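PDB 3WKY: prophenoloxidase b from Marsupenaeus japonicus, which is the inactive precursor of a type 3 copper phenoloxidase, an enzyme class that hydroxylates monophenols and oxidises o-diphenols to quinones. Local coordinates for residues A[69-74]-A[382-387]; A[112-117]-A[198-203]; A[364-369]-A[376-381]. All blocks are in the same frame, centred on the assembly; numbering follows the deposited sequence.

Interaction 1 (A[69-74]-A[382-387]); sequences FFAFNK and GAVETA. With CUO (Cu2-o2 cluster), chain J.
Phe72 CG lies anti to its carbonyl carbon (chi1 -53°), and Val384 CG1 takes the same relation to its own carbonyl (chi1 -70°); these two turns bring the tip of the ring against the valine methyl, with Phe72 CZ 3.6 Å from Val384 CG1. The two side chains meet at a slant, and the same methyl also packs on Ala71 CB. Further back along the ring, the CD2-CE2 edge of Phe72 faces the peptide joining Gly382 to Ala383, whose Gly382 C and Ala383 N lie in the plane of the ring. Gly382 O touches two phenylalanines at once: it sits at the edge of the Phe70 ring, 3.5 Å from CD1, and beside Phe72 CD2. It also receives a CA-H...O contact from Phe70 CA at 3.3 Å.

Two waters bridge the loops. One donates to Gly382 O at 2.7 Å and accepts from Phe72 N. The second is gripped three ways: it accepts from Val384 N, and donates to Phe69 O and to Glu385 OE1, the latter at 2.7 Å. The other carboxylate oxygen, Glu385 OE2, forms a salt bridge with Arg141.

Phe72 belongs to the pocket of the Cu2-O2 cluster, its CZ lying 3.5 Å from cluster atom O2, and its ring stacks on His361. A phenylalanine reaching the dicopper site from the all-alpha region recalls the one that shields the site in arthropod hemocyanins. The phenyl ring offers the bound oxygen only carbon and hydrogen, so its side of the site is apolar, while the two waters bridge polar backbone groups of the loops behind it.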
loop_
_atom_site.group_PDB
_atom_site.type_symbol
_atom_site.label_atom_id
_atom_site.label_comp_id
_atom_site.label_asym_id
_atom_site.label_seq_id
_atom_site.Cartn_x
_atom_site.Cartn_y
_atom_site.Cartn_z
ATOM N N PHE A 69 13.834 -1.976 37.037
ATOM C CA PHE A 69 15.109 -1.436 36.575
ATOM C C PHE A 69 15.189 -1.656 35.067
ATOM O O PHE A 69 15.237 -2.804 34.591
ATOM C CB PHE A 69 16.276 -2.166 37.271
ATOM C CG PHE A 69 17.619 -1.972 36.611
ATOM C CD1 PHE A 69 18.092 -0.706 36.304
ATOM C CD2 PHE A 69 18.438 -3.073 36.339
ATOM C CE1 PHE A 69 19.330 -0.533 35.701
ATOM C CE2 PHE A 69 19.683 -2.907 35.748
ATOM C CZ PHE A 69 20.133 -1.640 35.424
ATOM N N PHE A 70 15.202 -0.561 34.316
ATOM C CA PHE A 70 15.268 -0.632 32.864
ATOM C C PHE A 70 16.718 -0.526 32.416
ATOM O O PHE A 70 17.247 0.567 32.182
ATOM C CB PHE A 70 14.396 0.463 32.260
ATOM C CG PHE A 70 12.933 0.244 32.494
ATOM C CD1 PHE A 70 12.357 -0.988 32.221
ATOM C CD2 PHE A 70 12.145 1.243 33.038
ATOM C CE1 PHE A 70 11.008 -1.209 32.453
ATOM C CE2 PHE A 70 10.798 1.032 33.268
ATOM C CZ PHE A 70 10.232 -0.194 32.980
ATOM N N ALA A 71 17.358 -1.690 32.312
ATOM C CA ALA A 71 18.800 -1.775 32.185
ATOM C C ALA A 71 19.378 -1.086 30.951
ATOM O O ALA A 71 20.534 -0.662 30.965
ATOM C CB ALA A 71 19.238 -3.237 32.246
ATOM N N PHE A 72 18.582 -0.955 29.891
ATOM C CA PHE A 72 19.104 -0.401 28.639
ATOM C C PHE A 72 18.938 1.105 28.579
ATOM O O PHE A 72 19.454 1.758 27.666
ATOM C CB PHE A 72 18.422 -1.065 27.431
ATOM C CG PHE A 72 18.493 -2.562 27.464
ATOM C CD1 PHE A 72 19.639 -3.219 27.048
ATOM C CD2 PHE A 72 17.429 -3.315 27.957
ATOM C CE1 PHE A 72 19.720 -4.592 27.111
ATOM C CE2 PHE A 72 17.505 -4.691 28.022
ATOM C CZ PHE A 72 18.650 -5.331 27.587
ATOM N N ASN A 73 18.215 1.643 29.556
ATOM C CA ASN A 73 17.942 3.069 29.636
ATOM C C ASN A 73 19.075 3.794 30.360
ATOM O O ASN A 73 19.512 3.370 31.436
ATOM C CB ASN A 73 16.605 3.304 30.341
ATOM C CG ASN A 73 16.347 4.772 30.630
ATOM O OD1 ASN A 73 16.757 5.296 31.671
ATOM N ND2 ASN A 73 15.661 5.444 29.709
ATOM N N LYS A 74 19.556 4.882 29.767
ATOM C CA LYS A 74 20.721 5.613 30.275
ATOM C C LYS A 74 20.560 6.109 31.715
ATOM O O LYS A 74 21.483 6.025 32.528
ATOM C CB LYS A 74 21.025 6.796 29.357
ATOM C CG LYS A 74 22.219 7.635 29.779
ATOM C CD LYS A 74 22.226 8.964 29.043
ATOM C CE LYS A 74 23.588 9.638 29.120
ATOM N NZ LYS A 74 23.537 11.040 28.615
ATOM N N GLY A 382 12.648 -4.356 27.792
ATOM C CA GLY A 382 13.261 -3.263 28.532
ATOM C C GLY A 382 14.110 -3.668 29.746
ATOM O O GLY A 382 14.722 -2.805 30.374
ATOM N N ALA A 383 14.168 -4.959 30.075
ATOM C CA ALA A 383 14.869 -5.391 31.300
ATOM C C ALA A 383 15.725 -6.620 31.048
ATOM O O ALA A 383 15.280 -7.540 30.369
ATOM C CB ALA A 383 13.858 -5.683 32.398
ATOM N N VAL A 384 16.935 -6.664 31.612
ATOM C CA VAL A 384 17.845 -7.768 31.284
ATOM C C VAL A 384 17.405 -9.110 31.829
ATOM O O VAL A 384 17.745 -10.151 31.265
ATOM C CB VAL A 384 19.325 -7.491 31.693
ATOM C CG1 VAL A 384 19.934 -6.419 30.798
ATOM C CG2 VAL A 384 19.419 -7.073 33.156
ATOM N N GLU A 385 16.669 -9.106 32.933
ATOM C CA GLU A 385 16.264 -10.376 33.519
ATOM C C GLU A 385 15.025 -10.959 32.849
ATOM O O GLU A 385 14.650 -12.099 33.139
ATOM C CB GLU A 385 16.082 -10.266 35.046
ATOM C CG GLU A 385 14.851 -9.477 35.511
ATOM C CD GLU A 385 15.004 -7.965 35.437
ATOM O OE1 GLU A 385 15.950 -7.441 34.801
ATOM O OE2 GLU A 385 14.155 -7.275 36.033
ATOM N N THR A 386 14.404 -10.201 31.938
ATOM C CA THR A 386 13.199 -10.686 31.251
ATOM C C THR A 386 13.252 -10.691 29.709
ATOM O O THR A 386 12.417 -11.329 29.072
ATOM C CB THR A 386 11.945 -9.856 31.646
ATOM O OG1 THR A 386 12.184 -8.469 31.372
ATOM C CG2 THR A 386 11.589 -10.046 33.134
ATOM N N ALA A 387 14.203 -9.971 29.116
ATOM C CA ALA A 387 14.178 -9.733 27.662
ATOM C C ALA A 387 14.285 -11.000 26.820
ATOM O O ALA A 387 13.644 -11.111 25.772
ATOM C CB ALA A 387 15.254 -8.727 27.251
HETATM CU CU1 CUO J . 22.023 -9.041 26.333
HETATM CU CU2 CUO J . 20.319 -7.012 23.893
HETATM O O1 CUO J . 21.556 -7.332 25.410
HETATM O O2 CUO J . 20.093 -7.995 25.826
HETATM O O HOH W 1 16.882 -5.000 33.967
HETATM O O HOH W 2 15.730 -0.487 29.391
#

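Interaction 2 (A[112-117]-A[198-203]); sequences FLAALY and FHWHWH. With CUO (Cu2-o2 cluster), chain J.
Trp200 NE1 is the polar atom at the centre of this contact, set over one face of the Tyr117 ring, displaced toward the CG-CD2 rim and 3.5 Å from both of those atoms. The indole comes in edge first, a T-shaped pair with planes at 89° and the five-membered ring centroid 4.7 Å from that of the phenol. Trp200 reaches the other helix because its chi1 of 163° turns CG away from the backbone N, and its six-membered ring packs on Ala114, CZ2 3.8 Å from Ala114 CA. His201 completes the aromatic cluster, its CE1 3.6 Å from Tyr117 CD1 and its ring plane nearly perpendicular to the phenol. The polar ends are held by other residues: Tyr117 OH bonds to Pro132 O, and His201 ND1 to Tyr121 OH.

Other side chains of 198-203 turn to the metal, where His199 NE2 (2.2 Å) and His203 NE2 (2.3 Å) bind copper CU1, together with His226. Helix 193-205 thus carries copper ligands as well as the aromatic groups that pack on helix 109-122. The axes of 112-117 and 198-203 cross at -65°, 10.7 Å apart at closest approach, with helix 134-137 against Tyr117 and Trp200, helix 74-89 packed on Ala114, and helix 218-239 packed against Trp202.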
loop_
_atom_site.group_PDB
_atom_site.type_symbol
_atom_site.label_atom_id
_atom_site.label_comp_id
_atom_site.label_asym_id
_atom_site.label_seq_id
_atom_site.Cartn_x
_atom_site.Cartn_y
_atom_site.Cartn_z
ATOM N N PHE A 112 18.109 -1.281 43.537
ATOM C CA PHE A 112 18.852 -1.748 44.717
ATOM C C PHE A 112 19.488 -3.121 44.473
ATOM O O PHE A 112 20.699 -3.304 44.673
ATOM C CB PHE A 112 17.918 -1.789 45.934
ATOM C CG PHE A 112 18.573 -2.289 47.195
ATOM C CD1 PHE A 112 19.364 -1.442 47.963
ATOM C CD2 PHE A 112 18.388 -3.600 47.617
ATOM C CE1 PHE A 112 19.959 -1.893 49.131
ATOM C CE2 PHE A 112 18.988 -4.063 48.782
ATOM C CZ PHE A 112 19.775 -3.207 49.539
ATOM N N LEU A 113 18.672 -4.080 44.039
ATOM C CA LEU A 113 19.147 -5.423 43.710
ATOM C C LEU A 113 20.220 -5.445 42.631
ATOM O O LEU A 113 21.207 -6.175 42.755
ATOM C CB LEU A 113 17.979 -6.327 43.301
ATOM C CG LEU A 113 17.037 -6.687 44.442
ATOM C CD1 LEU A 113 15.872 -7.497 43.933
ATOM C CD2 LEU A 113 17.809 -7.464 45.517
ATOM N N ALA A 114 20.035 -4.661 41.572
ATOM C CA ALA A 114 21.019 -4.624 40.486
ATOM C C ALA A 114 22.364 -4.121 40.999
ATOM O O ALA A 114 23.410 -4.709 40.716
ATOM C CB ALA A 114 20.520 -3.741 39.343
ATOM N N ALA A 115 22.325 -3.032 41.763
ATOM C CA ALA A 115 23.530 -2.459 42.364
ATOM C C ALA A 115 24.253 -3.465 43.272
ATOM O O ALA A 115 25.491 -3.536 43.275
ATOM C CB ALA A 115 23.176 -1.170 43.140
ATOM N N LEU A 116 23.486 -4.248 44.027
ATOM C CA LEU A 116 24.060 -5.257 44.918
ATOM C C LEU A 116 24.775 -6.361 44.144
ATOM O O LEU A 116 25.906 -6.734 44.467
ATOM C CB LEU A 116 22.977 -5.887 45.794
ATOM C CG LEU A 116 22.782 -5.326 47.201
ATOM C CD1 LEU A 116 21.812 -6.207 47.973
ATOM C CD2 LEU A 116 24.126 -5.235 47.919
ATOM N N TYR A 117 24.116 -6.895 43.117
ATOM C CA TYR A 117 24.745 -7.936 42.300
ATOM C C TYR A 117 25.998 -7.387 41.628
ATOM O O TYR A 117 27.033 -8.060 41.585
ATOM C CB TYR A 117 23.774 -8.480 41.239
ATOM C CG TYR A 117 22.804 -9.536 41.734
ATOM C CD1 TYR A 117 23.159 -10.873 41.759
ATOM C CD2 TYR A 117 21.513 -9.192 42.134
ATOM C CE1 TYR A 117 22.266 -11.846 42.195
ATOM C CE2 TYR A 117 20.614 -10.154 42.573
ATOM C CZ TYR A 117 20.994 -11.476 42.602
ATOM O OH TYR A 117 20.096 -12.429 43.035
ATOM N N PHE A 198 21.044 -15.792 33.867
ATOM C CA PHE A 198 22.368 -15.666 33.259
ATOM C C PHE A 198 22.477 -14.336 32.510
ATOM O O PHE A 198 23.485 -13.635 32.584
ATOM C CB PHE A 198 22.636 -16.843 32.321
ATOM C CG PHE A 198 23.742 -16.592 31.332
ATOM C CD1 PHE A 198 25.067 -16.529 31.750
ATOM C CD2 PHE A 198 23.454 -16.425 29.981
ATOM C CE1 PHE A 198 26.089 -16.297 30.842
ATOM C CE2 PHE A 198 24.473 -16.199 29.057
ATOM C CZ PHE A 198 25.790 -16.135 29.487
ATOM N N HIS A 199 21.423 -13.978 31.785
ATOM C CA HIS A 199 21.432 -12.724 31.066
ATOM C C HIS A 199 21.581 -11.513 32.012
ATOM O O HIS A 199 22.338 -10.579 31.741
ATOM C CB HIS A 199 20.153 -12.619 30.236
ATOM C CG HIS A 199 20.223 -11.588 29.176
ATOM N ND1 HIS A 199 19.436 -10.458 29.181
ATOM C CD2 HIS A 199 20.998 -11.503 28.069
ATOM C CE1 HIS A 199 19.720 -9.721 28.128
ATOM N NE2 HIS A 199 20.649 -10.346 27.431
ATOM N N TRP A 200 20.850 -11.528 33.119
ATOM C CA TRP A 200 21.012 -10.521 34.173
ATOM C C TRP A 200 22.467 -10.489 34.676
ATOM O O TRP A 200 23.101 -9.427 34.726
ATOM C CB TRP A 200 20.026 -10.854 35.295
ATOM C CG TRP A 200 20.210 -10.234 36.676
ATOM C CD1 TRP A 200 21.010 -10.704 37.693
ATOM C CD2 TRP A 200 19.479 -9.122 37.228
ATOM N NE1 TRP A 200 20.851 -9.923 38.821
ATOM C CE2 TRP A 200 19.913 -8.954 38.565
ATOM C CE3 TRP A 200 18.505 -8.249 36.720
ATOM C CZ2 TRP A 200 19.422 -7.937 39.391
ATOM C CZ3 TRP A 200 18.012 -7.228 37.550
ATOM C CH2 TRP A 200 18.474 -7.087 38.870
ATOM N N HIS A 201 22.990 -11.655 35.034
ATOM C CA HIS A 201 24.372 -11.728 35.506
ATOM C C HIS A 201 25.374 -11.206 34.496
ATOM O O HIS A 201 26.311 -10.472 34.854
ATOM C CB HIS A 201 24.724 -13.152 35.936
ATOM C CG HIS A 201 24.244 -13.475 37.314
ATOM N ND1 HIS A 201 24.955 -13.122 38.446
ATOM C CD2 HIS A 201 23.125 -14.101 37.750
ATOM C CE1 HIS A 201 24.292 -13.521 39.518
ATOM N NE2 HIS A 201 23.179 -14.115 39.126
ATOM N N TRP A 202 25.186 -11.573 33.232
ATOM C CA TRP A 202 26.135 -11.128 32.222
ATOM C C TRP A 202 26.197 -9.609 32.181
ATOM O O TRP A 202 27.277 -9.007 32.142
ATOM C CB TRP A 202 25.832 -11.707 30.825
ATOM C CG TRP A 202 26.993 -11.430 29.909
ATOM C CD1 TRP A 202 28.074 -12.251 29.673
ATOM C CD2 TRP A 202 27.246 -10.216 29.197
ATOM N NE1 TRP A 202 28.965 -11.620 28.828
ATOM C CE2 TRP A 202 28.476 -10.368 28.527
ATOM C CE3 TRP A 202 26.543 -9.008 29.055
ATOM C CZ2 TRP A 202 29.023 -9.358 27.723
ATOM C CZ3 TRP A 202 27.085 -8.008 28.258
ATOM C CH2 TRP A 202 28.309 -8.190 27.600
ATOM N N HIS A 203 25.033 -8.970 32.179
ATOM C CA HIS A 203 25.015 -7.531 32.040
ATOM C C HIS A 203 25.417 -6.791 33.301
ATOM O O HIS A 203 25.780 -5.623 33.237
ATOM C CB HIS A 203 23.659 -7.053 31.543
ATOM C CG HIS A 203 23.487 -7.252 30.077
ATOM N ND1 HIS A 203 24.062 -6.415 29.147
ATOM C CD2 HIS A 203 22.835 -8.210 29.379
ATOM C CE1 HIS A 203 23.758 -6.839 27.935
ATOM N NE2 HIS A 203 23.020 -7.926 28.052
HETATM CU CU1 CUO J . 22.023 -9.041 26.333
HETATM CU CU2 CUO J . 20.319 -7.012 23.893
HETATM O O1 CUO J . 21.556 -7.332 25.410
HETATM O O2 CUO J . 20.093 -7.995 25.826
#

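Interaction 3 (A[364-369]-A[376-381]); sequences LGQSHD and TTSGVM
Thr376 meets His368 and Asp369 through one hydroxyl. Its OG1 accepts a hydrogen bond from His368 NE2 at 3.0 Å, the oxygen lying 25° out of the imidazole plane, and donates to the anti lone pair of Asp369 OD2, also at 3.0 Å. A water strengthens this corner by donating to Asp369 OD2 and accepting from Thr376 N. The carboxylate is bonded further to the loop between the segments, OD1 to Lys373 N and OD2 to His374 N.

Thr377, whose OG1 bonds to Glu270 O, contributes its carbonyl, which also accepts from Ser272 OG. Thr377 O lies at the edge of the His368 ring, 2.8 Å from NE2, in a bond that is weak because the angle at the hydrogen is only 120°. The single N-H is therefore shared between two oxygens. What aims the imidazole at both is its first torsion, which sets CG between backbone N and carbonyl carbon (chi1 62°). With an alanine here instead of His368, Thr376 OG1 would probably lose its donor and a gap would open between the turn 366-369 and loop 376-379.

Ser378 OG donates to the O of the next residue, Gly379, on a lone pair in the carbonyl plane. Gly379 N then makes a nearly straight bond to Gly365 O at the helix end (2.8 Å). Past Val380, Met381 lies side by side with Leu364, CE 3.8 Å from CD1, and its carbonyl accepts from ND1 of His361, a residue of the cluster pocket.

Chemically, the contact grades from a hydrogen-bonded network around a shared hydroxyl to an apolar end near the copper site, where the backbone of Met381 is a second-shell partner that probably helps orient His361.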
loop_
_atom_site.group_PDB
_atom_site.type_symbol
_atom_site.label_atom_id
_atom_site.label_comp_id
_atom_site.label_asym_id
_atom_site.label_seq_id
_atom_site.Cartn_x
_atom_site.Cartn_y
_atom_site.Cartn_z
ATOM N N LEU A 364 11.604 -1.516 21.078
ATOM C CA LEU A 364 10.762 -2.710 21.023
ATOM C C LEU A 364 9.917 -2.803 22.299
ATOM O O LEU A 364 8.729 -3.132 22.250
ATOM C CB LEU A 364 11.626 -3.971 20.809
ATOM C CG LEU A 364 12.245 -4.055 19.410
ATOM C CD1 LEU A 364 13.394 -5.099 19.359
ATOM C CD2 LEU A 364 11.199 -4.386 18.344
ATOM N N GLY A 365 10.523 -2.483 23.442
ATOM C CA GLY A 365 9.827 -2.596 24.711
ATOM C C GLY A 365 8.710 -1.567 24.864
ATOM O O GLY A 365 7.789 -1.767 25.658
ATOM N N GLN A 366 8.771 -0.474 24.108
ATOM C CA GLN A 366 7.749 0.579 24.224
ATOM C C GLN A 366 6.839 0.655 23.003
ATOM O O GLN A 366 6.017 1.576 22.882
ATOM C CB GLN A 366 8.400 1.947 24.433
ATOM C CG GLN A 366 9.232 2.073 25.705
ATOM C CD GLN A 366 8.402 2.046 26.980
ATOM O OE1 GLN A 366 7.176 1.930 26.946
ATOM N NE2 GLN A 366 9.077 2.155 28.118
ATOM N N SER A 367 6.969 -0.314 22.102
ATOM C CA SER A 367 6.248 -0.264 20.824
ATOM C C SER A 367 4.719 -0.395 20.917
ATOM O O SER A 367 4.004 -0.080 19.958
ATOM C CB SER A 367 6.833 -1.278 19.828
ATOM O OG SER A 367 6.702 -2.608 20.299
ATOM N N HIS A 368 4.217 -0.837 22.066
ATOM C CA HIS A 368 2.773 -0.893 22.307
ATOM C C HIS A 368 2.205 0.490 22.589
ATOM O O HIS A 368 0.988 0.678 22.521
ATOM C CB HIS A 368 2.491 -1.772 23.526
ATOM C CG HIS A 368 3.106 -1.241 24.780
ATOM N ND1 HIS A 368 4.462 -1.310 25.027
ATOM C CD2 HIS A 368 2.565 -0.572 25.829
ATOM C CE1 HIS A 368 4.727 -0.727 26.184
ATOM N NE2 HIS A 368 3.594 -0.272 26.690
ATOM N N ASP A 369 3.073 1.440 22.943
ATOM C CA ASP A 369 2.647 2.818 23.290
ATOM C C ASP A 369 3.843 3.776 23.135
ATOM O O ASP A 369 4.336 4.339 24.118
ATOM C CB ASP A 369 2.090 2.813 24.727
ATOM C CG ASP A 369 1.589 4.179 25.194
ATOM O OD1 ASP A 369 1.256 5.045 24.359
ATOM O OD2 ASP A 369 1.536 4.378 26.422
ATOM N N THR A 376 1.413 3.708 30.274
ATOM C CA THR A 376 1.689 2.279 30.396
ATOM C C THR A 376 3.088 1.966 30.860
ATOM O O THR A 376 3.968 2.828 30.846
ATOM C CB THR A 376 1.539 1.572 29.052
ATOM O OG1 THR A 376 2.466 2.150 28.124
ATOM C CG2 THR A 376 0.126 1.715 28.527
ATOM N N THR A 377 3.261 0.693 31.222
ATOM C CA THR A 377 4.525 0.082 31.603
ATOM C C THR A 377 5.344 -0.321 30.357
ATOM O O THR A 377 4.842 -0.287 29.243
ATOM C CB THR A 377 4.241 -1.182 32.471
ATOM O OG1 THR A 377 3.274 -2.017 31.811
ATOM C CG2 THR A 377 3.670 -0.792 33.827
ATOM N N SER A 378 6.603 -0.692 30.543
ATOM C CA SER A 378 7.417 -1.188 29.432
ATOM C C SER A 378 7.196 -2.688 29.229
ATOM O O SER A 378 6.721 -3.386 30.132
ATOM C CB SER A 378 8.895 -0.910 29.691
ATOM O OG SER A 378 9.732 -1.681 28.837
ATOM N N GLY A 379 7.515 -3.186 28.036
ATOM C CA GLY A 379 7.468 -4.621 27.795
ATOM C C GLY A 379 8.765 -5.255 28.286
ATOM O O GLY A 379 9.681 -4.536 28.698
ATOM N N VAL A 380 8.846 -6.585 28.246
ATOM C CA VAL A 380 9.999 -7.304 28.807
ATOM C C VAL A 380 11.342 -7.042 28.119
ATOM O O VAL A 380 12.401 -7.287 28.712
ATOM C CB VAL A 380 9.753 -8.827 28.905
ATOM C CG1 VAL A 380 8.592 -9.116 29.855
ATOM C CG2 VAL A 380 9.500 -9.456 27.514
ATOM N N MET A 381 11.324 -6.537 26.888
ATOM C CA MET A 381 12.585 -6.202 26.205
ATOM C C MET A 381 13.342 -5.082 26.915
ATOM O O MET A 381 14.531 -4.889 26.673
ATOM C CB MET A 381 12.345 -5.810 24.740
ATOM C CG MET A 381 12.196 -7.011 23.823
ATOM S SD MET A 381 13.754 -7.928 23.625
ATOM C CE MET A 381 14.649 -6.860 22.502
HETATM O O HOH W 3 2.801 5.597 28.578
#

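In the fold
From the N terminus, residues 69-74 come first, just before helix 74-89, and wait over 300 residues for 382-387; interaction 1 thereby closes the longest loop, joining the all-alpha region to the copper-containing one. Both other contacts fall within that loop, one after the other, without crossing. Interaction 2 links helix 109-122 to helix 193-205 across 80 residues, and interaction 3 closes a short loop after helix 356-365. Interaction 1 touches both: Val384 O is probably hydrogen-bonded to His199 ND1, and Thr386 OG1 to Val380 O. Interactions 2 and 3 stay apart, their centres about 21 Å from each other, with interaction 1 bridging them beside the cluster.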